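Local structure of alpha-1,4-endofucoidanase (Mariniflexile fucanivorans, 6DLH) at residues K413-S424 and L443-E453; E40-M48 and T368-I378. The protein hydrolyses alpha-1,4-linked fucoidan as an endo-acting, retaining glycoside hydrolase of family 107, here with its catalytic domain and the immunoglobulin-like domains that follow. All blocks are in the same frame, centred on the assembly; numbering follows the deposited sequence.

Contact 1 of 2, residues K413-S424 and L443-E453; sequences KEFQSPGKPNWS and LVEGVDFWDPE. With CA (calcium ion), chain I.
A calcium site closes this junction between the last helix of the catalytic domain and the first immunoglobulin-like domain, where Gly419 O and the carboxylates of Asp451 and Glu453 converge on one ion. Gly419 O binds the metal at 2.1 Å and Glu453 OE1 at 2.4 Å; Asp451 OD1 is a longer ligand, and a water and Asp502 are the other modelled ligands. Glu453 does double duty: its bend at chi2 (74°) folds the carboxylate back and OE2 takes the N-H of Gly419 on its syn side at 2.9 Å. Gly419 thus gives its carbonyl to the ion and its N-H to one of the ion's ligands. Asp451 is steadied by an Asx turn, its OD1 also accepting from Glu453 N.

Beyond the ion, Asn422 and Trp450 form a hydrogen-bonded antiparallel pair, and Trp423 and Phe449 the non-hydrogen-bonded pair beside it. The second pair meets in a T-shaped stack: the edge of Phe449, at CD2, points onto the six-membered ring of Trp423, with the planes at 83°. Pro452 turns CG toward Ser417 O and Lys420 O (both 3.4 Å) and toward the amide of Asn422, whose ND2 is tied to Ser417 O.

On the face that carries Asn422, opposite Trp423 and Phe449, the indole of Trp450 is sandwiched. Asn422 O lies over one side; over the opposite one Lys413 crosses at about a right angle, its CE 3.9 Å from the centroid of the five-membered ring. The indole is fixed in its own plane by Trp450 NE1, which donates to Lys413 O at 3.2 Å.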
loop_
_atom_site.group_PDB
_atom_site.type_symbol
_atom_site.label_atom_id
_atom_site.label_comp_id
_atom_site.label_asym_id
_atom_site.label_seq_id
_atom_site.Cartn_x
_atom_site.Cartn_y
_atom_site.Cartn_z
ATOM N N LYS A 413 26.915 -5.582 7.284
ATOM C CA LYS A 413 27.042 -6.621 8.297
ATOM C C LYS A 413 28.474 -6.677 8.830
ATOM O O LYS A 413 28.680 -6.817 10.035
ATOM C CB LYS A 413 26.603 -7.983 7.755
ATOM C CG LYS A 413 25.100 -8.212 7.678
ATOM C CD LYS A 413 24.747 -9.549 7.060
ATOM C CE LYS A 413 24.811 -10.695 8.044
ATOM N NZ LYS A 413 24.931 -12.009 7.363
ATOM N N GLU A 414 29.452 -6.522 7.932
ATOM C CA GLU A 414 30.849 -6.610 8.312
ATOM C C GLU A 414 31.383 -5.282 8.852
ATOM O O GLU A 414 32.176 -5.291 9.793
ATOM C CB GLU A 414 31.692 -7.134 7.147
ATOM C CG GLU A 414 33.140 -7.393 7.530
ATOM C CD GLU A 414 33.973 -8.043 6.444
ATOM O OE1 GLU A 414 33.384 -8.492 5.442
ATOM O OE2 GLU A 414 35.210 -8.116 6.603
ATOM N N PHE A 415 30.946 -4.144 8.281
ATOM C CA PHE A 415 31.695 -2.903 8.450
ATOM C C PHE A 415 30.946 -1.803 9.208
ATOM O O PHE A 415 31.578 -0.833 9.611
ATOM C CB PHE A 415 32.272 -2.419 7.115
ATOM C CG PHE A 415 33.302 -3.339 6.498
ATOM C CD1 PHE A 415 34.537 -3.540 7.102
ATOM C CD2 PHE A 415 33.042 -4.008 5.311
ATOM C CE1 PHE A 415 35.479 -4.388 6.536
ATOM C CE2 PHE A 415 33.987 -4.848 4.737
ATOM C CZ PHE A 415 35.206 -5.037 5.350
ATOM N N GLN A 416 29.629 -1.914 9.425
ATOM C CA GLN A 416 28.922 -0.784 10.021
ATOM C C GLN A 416 29.244 -0.621 11.510
ATOM O O GLN A 416 29.427 0.504 11.967
ATOM C CB GLN A 416 27.415 -0.790 9.758
ATOM C CG GLN A 416 26.719 0.424 10.373
ATOM C CD GLN A 416 25.330 0.704 9.851
ATOM O OE1 GLN A 416 24.683 -0.156 9.252
ATOM N NE2 GLN A 416 24.851 1.917 10.089
ATOM N N SER A 417 29.265 -1.732 12.265
ATOM C CA SER A 417 29.638 -1.732 13.676
ATOM C C SER A 417 30.492 -2.960 13.972
ATOM O O SER A 417 29.975 -3.971 14.443
ATOM C CB SER A 417 28.442 -1.721 14.585
ATOM O OG SER A 417 27.449 -0.846 14.088
ATOM N N PRO A 418 31.814 -2.910 13.692
ATOM C CA PRO A 418 32.691 -4.070 13.883
ATOM C C PRO A 418 32.848 -4.473 15.352
ATOM O O PRO A 418 32.439 -3.733 16.249
ATOM C CB PRO A 418 34.022 -3.601 13.264
ATOM C CG PRO A 418 33.635 -2.429 12.371
ATOM C CD PRO A 418 32.518 -1.745 13.132
ATOM N N GLY A 419 33.404 -5.674 15.582
ATOM C CA GLY A 419 33.784 -6.111 16.917
ATOM C C GLY A 419 32.729 -6.985 17.597
ATOM O O GLY A 419 32.664 -8.192 17.361
ATOM N N LYS A 420 31.928 -6.362 18.469
ATOM C CA LYS A 420 30.889 -7.043 19.220
ATOM C C LYS A 420 29.759 -7.447 18.276
ATOM O O LYS A 420 29.660 -6.922 17.171
ATOM C CB LYS A 420 30.382 -6.137 20.345
ATOM C CG LYS A 420 31.337 -5.990 21.524
ATOM C CD LYS A 420 30.895 -4.946 22.537
ATOM C CE LYS A 420 31.855 -4.777 23.698
ATOM N NZ LYS A 420 33.269 -4.742 23.256
ATOM N N PRO A 421 28.890 -8.409 18.670
ATOM C CA PRO A 421 27.773 -8.841 17.825
ATOM C C PRO A 421 26.815 -7.731 17.396
ATOM O O PRO A 421 26.567 -6.787 18.142
ATOM C CB PRO A 421 27.013 -9.839 18.711
ATOM C CG PRO A 421 28.062 -10.362 19.666
ATOM C CD PRO A 421 28.973 -9.179 19.923
ATOM N N ASN A 422 26.257 -7.885 16.188
ATOM C CA ASN A 422 25.184 -7.021 15.726
ATOM C C ASN A 422 23.871 -7.802 15.737
ATOM O O ASN A 422 23.833 -8.956 15.316
ATOM C CB ASN A 422 25.452 -6.469 14.323
ATOM C CG ASN A 422 26.736 -5.675 14.195
ATOM O OD1 ASN A 422 27.212 -5.457 13.086
ATOM N ND2 ASN A 422 27.308 -5.241 15.307
ATOM N N TRP A 423 22.809 -7.153 16.227
ATOM C CA TRP A 423 21.448 -7.649 16.097
ATOM C C TRP A 423 20.825 -7.127 14.803
ATOM O O TRP A 423 21.195 -6.065 14.306
ATOM C CB TRP A 423 20.614 -7.246 17.320
ATOM C CG TRP A 423 20.927 -8.023 18.563
ATOM C CD1 TRP A 423 21.929 -7.780 19.460
ATOM C CD2 TRP A 423 20.217 -9.174 19.058
ATOM N NE1 TRP A 423 21.898 -8.704 20.473
ATOM C CE2 TRP A 423 20.857 -9.571 20.256
ATOM C CE3 TRP A 423 19.112 -9.909 18.611
ATOM C CZ2 TRP A 423 20.423 -10.666 21.002
ATOM C CZ3 TRP A 423 18.685 -10.993 19.345
ATOM C CH2 TRP A 423 19.332 -11.363 20.527
ATOM N N SER A 424 19.844 -7.867 14.277
ATOM C CA SER A 424 19.264 -7.555 12.982
ATOM C C SER A 424 18.308 -6.367 13.081
ATOM O O SER A 424 17.688 -6.143 14.120
ATOM C CB SER A 424 18.592 -8.768 12.395
ATOM O OG SER A 424 17.483 -9.175 13.182
ATOM N N LEU A 443 16.242 -18.335 17.603
ATOM C CA LEU A 443 17.037 -17.184 17.200
ATOM C C LEU A 443 18.283 -17.716 16.499
ATOM O O LEU A 443 18.951 -18.614 17.020
ATOM C CB LEU A 443 17.407 -16.344 18.428
ATOM C CG LEU A 443 16.265 -15.606 19.131
ATOM C CD1 LEU A 443 16.816 -14.714 20.228
ATOM C CD2 LEU A 443 15.439 -14.768 18.158
ATOM N N VAL A 444 18.559 -17.197 15.295
ATOM C CA VAL A 444 19.466 -17.903 14.402
ATOM C C VAL A 444 20.639 -17.002 14.023
ATOM O O VAL A 444 20.441 -15.873 13.577
ATOM C CB VAL A 444 18.718 -18.456 13.171
ATOM C CG1 VAL A 444 19.648 -19.173 12.197
ATOM C CG2 VAL A 444 17.573 -19.369 13.587
ATOM N N GLU A 445 21.854 -17.520 14.239
ATOM C CA GLU A 445 23.082 -16.856 13.839
ATOM C C GLU A 445 23.052 -16.618 12.328
ATOM O O GLU A 445 22.739 -17.520 11.547
ATOM C CB GLU A 445 24.285 -17.693 14.277
ATOM C CG GLU A 445 25.614 -16.976 14.107
ATOM C CD GLU A 445 26.863 -17.808 14.357
ATOM O OE1 GLU A 445 26.734 -19.031 14.596
ATOM O OE2 GLU A 445 27.969 -17.230 14.324
ATOM N N GLY A 446 23.355 -15.377 11.929
ATOM C CA GLY A 446 23.330 -15.002 10.525
ATOM C C GLY A 446 22.004 -14.351 10.147
ATOM O O GLY A 446 21.901 -13.707 9.101
ATOM N N VAL A 447 21.005 -14.515 11.028
ATOM C CA VAL A 447 19.672 -13.964 10.826
ATOM C C VAL A 447 19.419 -12.874 11.869
ATOM O O VAL A 447 19.285 -11.701 11.524
ATOM C CB VAL A 447 18.587 -15.062 10.828
ATOM C CG1 VAL A 447 17.185 -14.493 10.655
ATOM C CG2 VAL A 447 18.852 -16.110 9.759
ATOM N N ASP A 448 19.367 -13.268 13.146
ATOM C CA ASP A 448 18.972 -12.376 14.226
ATOM C C ASP A 448 20.191 -11.664 14.806
ATOM O O ASP A 448 20.055 -10.606 15.413
ATOM C CB ASP A 448 18.245 -13.144 15.333
ATOM C CG ASP A 448 16.942 -13.770 14.875
ATOM O OD1 ASP A 448 15.986 -13.017 14.664
ATOM O OD2 ASP A 448 16.906 -15.003 14.723
ATOM N N PHE A 449 21.369 -12.271 14.657
ATOM C CA PHE A 449 22.595 -11.706 15.195
ATOM C C PHE A 449 23.786 -12.398 14.549
ATOM O O PHE A 449 23.658 -13.513 14.045
ATOM C CB PHE A 449 22.656 -11.821 16.723
ATOM C CG PHE A 449 22.182 -13.131 17.309
ATOM C CD1 PHE A 449 22.837 -14.323 17.035
ATOM C CD2 PHE A 449 21.087 -13.164 18.157
ATOM C CE1 PHE A 449 22.399 -15.519 17.586
ATOM C CE2 PHE A 449 20.651 -14.358 18.717
ATOM C CZ PHE A 449 21.306 -15.534 18.425
ATOM N N TRP A 450 24.935 -11.718 14.566
ATOM C CA TRP A 450 26.129 -12.225 13.912
ATOM C C TRP A 450 27.359 -11.531 14.482
ATOM O O TRP A 450 27.262 -10.460 15.080
ATOM C CB TRP A 450 26.036 -12.075 12.385
ATOM C CG TRP A 450 25.898 -10.651 11.950
ATOM C CD1 TRP A 450 26.908 -9.762 11.702
ATOM C CD2 TRP A 450 24.668 -9.936 11.742
ATOM N NE1 TRP A 450 26.388 -8.549 11.345
ATOM C CE2 TRP A 450 25.020 -8.621 11.364
ATOM C CE3 TRP A 450 23.311 -10.278 11.834
ATOM C CZ2 TRP A 450 24.062 -7.650 11.081
ATOM C CZ3 TRP A 450 22.363 -9.316 11.557
ATOM C CH2 TRP A 450 22.739 -8.022 11.181
ATOM N N ASP A 451 28.506 -12.192 14.315
ATOM C CA ASP A 451 29.811 -11.622 14.601
ATOM C C ASP A 451 30.312 -10.940 13.331
ATOM O O ASP A 451 30.549 -11.611 12.325
ATOM C CB ASP A 451 30.757 -12.701 15.142
ATOM C CG ASP A 451 32.237 -12.445 14.919
ATOM O OD1 ASP A 451 32.604 -11.290 14.636
ATOM O OD2 ASP A 451 33.016 -13.412 15.017
ATOM N N PRO A 452 30.472 -9.596 13.330
ATOM C CA PRO A 452 30.906 -8.873 12.131
ATOM C C PRO A 452 32.130 -9.479 11.450
ATOM O O PRO A 452 32.199 -9.502 10.222
ATOM C CB PRO A 452 31.200 -7.471 12.679
ATOM C CG PRO A 452 30.205 -7.321 13.807
ATOM C CD PRO A 452 30.184 -8.692 14.457
ATOM N N GLU A 453 33.071 -9.994 12.253
ATOM C CA GLU A 453 34.345 -10.476 11.738
ATOM C C GLU A 453 34.238 -11.939 11.319
ATOM O O GLU A 453 35.163 -12.480 10.713
ATOM C CB GLU A 453 35.469 -10.262 12.752
ATOM C CG GLU A 453 35.919 -8.815 12.856
ATOM C CD GLU A 453 34.946 -7.918 13.600
ATOM O OE1 GLU A 453 34.236 -8.426 14.474
ATOM O OE2 GLU A 453 34.884 -6.719 13.288
HETATM CA CA CA I . 33.826 -9.719 16.395
HETATM O O HOH W 1 22.608 -12.441 6.155
HETATM O O HOH W 2 34.614 -6.094 10.794
HETATM O O HOH W 3 16.117 -10.542 15.479
HETATM O O HOH W 4 34.563 -11.989 17.229
#

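Contact 2 of 2, residues E40-M48 and T368-I378; sequences EWMRGALGM and TSTGIVNGGGI
Leu46 and Ile378 sit side by side on neighbouring strands of the all-parallel sheet of the catalytic domain, consistent with the (beta/alpha)-barrel-like fold of the related GH29 alpha-L-fucosidases, and both side chains leave the same face. Helix 361-372 packs against Leu46 and is joined to strand 377-379 by a short glycine-rich loop that begins with a type II turn from Ile372 to Gly375, so the contact pairs the first strand of the sheet with the helix and strand that come near the end of the domain.

Leu46 carries much of the apolar packing. With CG anti to the backbone N (chi1 173°), its CD1 reaches the methyl CG2 of Thr368 at 3.8 Å, the two side chains crossing at about a right angle. The two branches of Thr368 go different ways: the methyl meets Leu46, whereas OG1 is hydrogen-bonded to Trp380 NE1 and to Phe364 O. One turn further on, Ile372 rests CG2 against Ala45 O. Its chi1 of 74° places CG1 between the backbone N and the carbonyl carbon, and CD1 then reaches Gly44 O (3.5 Å) and Leu46 CB (3.9 Å).

Glycines let the backbones close in at the turns. Gly44, in a type II turn from Met42 to Ala45, brings its CA to 3.2 Å from Ile372 O in a CA-H...O contact, while Gly44 N donates to Gly376 O from above the carbonyl plane. Gly377 CA packs 3.3 Å from Met42 O and also close to Ala45 O. Alongside this, Arg43 lays CB and CG against Gly375 O and sends NH1 back to a salt bridge with Glu40. The strand pairing proper begins where Ile378 N donates to Ala45 O at 3.1 Å, and it continues with Gly47 N on Ile378 O at 2.6 Å.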
loop_
_atom_site.group_PDB
_atom_site.type_symbol
_atom_site.label_atom_id
_atom_site.label_comp_id
_atom_site.label_asym_id
_atom_site.label_seq_id
_atom_site.Cartn_x
_atom_site.Cartn_y
_atom_site.Cartn_z
ATOM N N GLU A 40 16.860 10.058 16.296
ATOM C CA GLU A 40 18.244 9.657 16.506
ATOM C C GLU A 40 18.487 8.270 15.905
ATOM O O GLU A 40 19.612 7.932 15.535
ATOM C CB GLU A 40 18.604 9.749 17.994
ATOM C CG GLU A 40 19.846 8.967 18.393
ATOM C CD GLU A 40 21.165 9.434 17.790
ATOM O OE1 GLU A 40 21.256 10.623 17.383
ATOM O OE2 GLU A 40 22.104 8.601 17.722
ATOM N N TRP A 41 17.419 7.469 15.809
ATOM C CA TRP A 41 17.509 6.115 15.285
ATOM C C TRP A 41 17.761 6.157 13.779
ATOM O O TRP A 41 18.217 5.174 13.206
ATOM C CB TRP A 41 16.227 5.337 15.604
ATOM C CG TRP A 41 15.001 5.961 15.013
ATOM C CD1 TRP A 41 14.149 6.824 15.637
ATOM C CD2 TRP A 41 14.482 5.778 13.680
ATOM N NE1 TRP A 41 13.136 7.184 14.791
ATOM C CE2 TRP A 41 13.313 6.560 13.584
ATOM C CE3 TRP A 41 14.889 5.038 12.560
ATOM C CZ2 TRP A 41 12.551 6.627 12.415
ATOM C CZ3 TRP A 41 14.135 5.102 11.405
ATOM C CH2 TRP A 41 12.981 5.884 11.337
ATOM N N MET A 42 17.439 7.303 13.168
ATOM C CA MET A 42 17.565 7.536 11.740
ATOM C C MET A 42 19.042 7.635 11.343
ATOM O O MET A 42 19.391 7.376 10.192
ATOM C CB MET A 42 16.813 8.815 11.358
ATOM C CG MET A 42 16.867 9.182 9.891
ATOM S SD MET A 42 15.290 9.002 9.028
ATOM C CE MET A 42 14.134 9.558 10.284
ATOM N N ARG A 43 19.913 7.977 12.304
ATOM C CA ARG A 43 21.347 8.028 12.056
ATOM C C ARG A 43 21.889 6.614 11.861
ATOM O O ARG A 43 21.761 5.770 12.748
ATOM C CB ARG A 43 22.077 8.804 13.158
ATOM C CG ARG A 43 21.948 10.313 13.019
ATOM C CD ARG A 43 22.520 11.124 14.168
ATOM N NE ARG A 43 23.973 11.200 14.176
ATOM C CZ ARG A 43 24.763 10.564 15.035
ATOM N NH1 ARG A 43 24.241 9.902 16.053
ATOM N NH2 ARG A 43 26.073 10.580 14.868
ATOM N N GLY A 44 22.486 6.373 10.683
ATOM C CA GLY A 44 22.998 5.065 10.302
ATOM C C GLY A 44 21.924 4.151 9.707
ATOM O O GLY A 44 22.202 2.993 9.403
ATOM N N ALA A 45 20.714 4.687 9.511
ATOM C CA ALA A 45 19.537 3.891 9.180
ATOM C C ALA A 45 19.379 3.734 7.669
ATOM O O ALA A 45 19.551 4.690 6.916
ATOM C CB ALA A 45 18.294 4.513 9.786
ATOM N N LEU A 46 18.998 2.516 7.259
ATOM C CA LEU A 46 18.811 2.152 5.864
ATOM C C LEU A 46 17.336 1.840 5.621
ATOM O O LEU A 46 16.778 0.944 6.257
ATOM C CB LEU A 46 19.686 0.929 5.565
ATOM C CG LEU A 46 19.496 0.288 4.189
ATOM C CD1 LEU A 46 19.864 1.272 3.082
ATOM C CD2 LEU A 46 20.344 -0.968 4.069
ATOM N N GLY A 47 16.720 2.571 4.683
ATOM C CA GLY A 47 15.298 2.404 4.409
ATOM C C GLY A 47 15.009 1.992 2.967
ATOM O O GLY A 47 15.859 2.122 2.093
ATOM N N MET A 48 13.793 1.483 2.741
ATOM C CA MET A 48 13.334 1.066 1.425
ATOM C C MET A 48 11.969 1.704 1.177
ATOM O O MET A 48 11.413 2.344 2.073
ATOM C CB MET A 48 13.214 -0.461 1.343
ATOM C CG MET A 48 14.444 -1.195 1.842
ATOM S SD MET A 48 14.326 -2.996 1.697
ATOM C CE MET A 48 14.678 -3.264 -0.040
ATOM N N THR A 368 25.614 4.248 -0.277
ATOM C CA THR A 368 24.885 3.878 0.924
ATOM C C THR A 368 25.811 3.967 2.135
ATOM O O THR A 368 25.477 4.613 3.129
ATOM C CB THR A 368 24.191 2.517 0.767
ATOM O OG1 THR A 368 23.290 2.592 -0.338
ATOM C CG2 THR A 368 23.408 2.108 1.994
ATOM N N SER A 369 26.988 3.330 2.033
ATOM C CA SER A 369 27.886 3.232 3.171
ATOM C C SER A 369 28.502 4.593 3.491
ATOM O O SER A 369 28.682 4.924 4.664
ATOM C CB SER A 369 28.936 2.167 2.966
ATOM O OG SER A 369 29.618 2.358 1.737
ATOM N N THR A 370 28.815 5.378 2.448
ATOM C CA THR A 370 29.319 6.724 2.663
ATOM C C THR A 370 28.268 7.523 3.424
ATOM O O THR A 370 28.587 8.252 4.355
ATOM C CB THR A 370 29.721 7.414 1.348
ATOM O OG1 THR A 370 30.888 6.780 0.820
ATOM C CG2 THR A 370 30.019 8.888 1.526
ATOM N N GLY A 371 27.006 7.368 3.024
ATOM C CA GLY A 371 25.928 8.177 3.571
ATOM C C GLY A 371 25.561 7.837 5.019
ATOM O O GLY A 371 25.193 8.737 5.771
ATOM N N ILE A 372 25.627 6.551 5.406
ATOM C CA ILE A 372 24.998 6.120 6.652
ATOM C C ILE A 372 26.007 5.611 7.687
ATOM O O ILE A 372 25.747 5.711 8.885
ATOM C CB ILE A 372 23.822 5.134 6.437
ATOM C CG1 ILE A 372 24.277 3.721 6.053
ATOM C CG2 ILE A 372 22.799 5.680 5.455
ATOM C CD1 ILE A 372 23.144 2.691 6.008
ATOM N N VAL A 373 27.147 5.048 7.264
ATOM C CA VAL A 373 28.060 4.494 8.262
ATOM C C VAL A 373 28.684 5.644 9.056
ATOM O O VAL A 373 29.520 6.382 8.535
ATOM C CB VAL A 373 29.118 3.558 7.654
ATOM C CG1 VAL A 373 30.074 3.025 8.713
ATOM C CG2 VAL A 373 28.474 2.407 6.901
ATOM N N ASN A 374 28.238 5.796 10.313
ATOM C CA ASN A 374 28.567 6.942 11.147
ATOM C C ASN A 374 28.070 8.213 10.459
ATOM O O ASN A 374 28.671 9.280 10.593
ATOM C CB ASN A 374 30.070 7.015 11.448
ATOM C CG ASN A 374 30.619 5.746 12.070
ATOM O OD1 ASN A 374 30.138 5.306 13.107
ATOM N ND2 ASN A 374 31.623 5.150 11.450
ATOM N N GLY A 375 26.972 8.085 9.707
ATOM C CA GLY A 375 26.421 9.203 8.964
ATOM C C GLY A 375 24.958 9.449 9.311
ATOM O O GLY A 375 24.569 9.408 10.478
ATOM N N GLY A 376 24.160 9.729 8.272
ATOM C CA GLY A 376 22.735 9.947 8.440
ATOM C C GLY A 376 21.934 8.726 7.998
ATOM O O GLY A 376 22.366 7.590 8.184
ATOM N N GLY A 377 20.767 8.985 7.403
ATOM C CA GLY A 377 19.860 7.925 6.992
ATOM C C GLY A 377 19.464 8.078 5.532
ATOM O O GLY A 377 19.524 9.182 4.988
ATOM N N ILE A 378 19.087 6.954 4.912
ATOM C CA ILE A 378 18.694 6.938 3.512
ATOM C C ILE A 378 17.447 6.074 3.345
ATOM O O ILE A 378 17.454 4.890 3.691
ATOM C CB ILE A 378 19.840 6.443 2.604
ATOM C CG1 ILE A 378 21.078 7.345 2.700
ATOM C CG2 ILE A 378 19.339 6.329 1.167
ATOM C CD1 ILE A 378 22.288 6.811 1.960
#

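How the contacts relate
Contact 2 lies within the catalytic domain and contact 1 at its exit to the first immunoglobulin-like domain, with centres about 17 Å apart. They follow one another along the chain and touch through Gln416: its NE2 comes to 2.9 Å from Gly44 O, a probable hydrogen bond. Helix 399-415 also covers contact 2, where Phe405 touches Leu46 and Thr408 touches Thr368. A second calcium ion, bound by Thr77 and Asp79, lies near both contacts, about 5 Å from the side chain of Leu46 and about 7 Å from that of Trp450. The principle illustrated is that one helix can serve both a domain core and the junction that leaves it, with a calcium ion close to each.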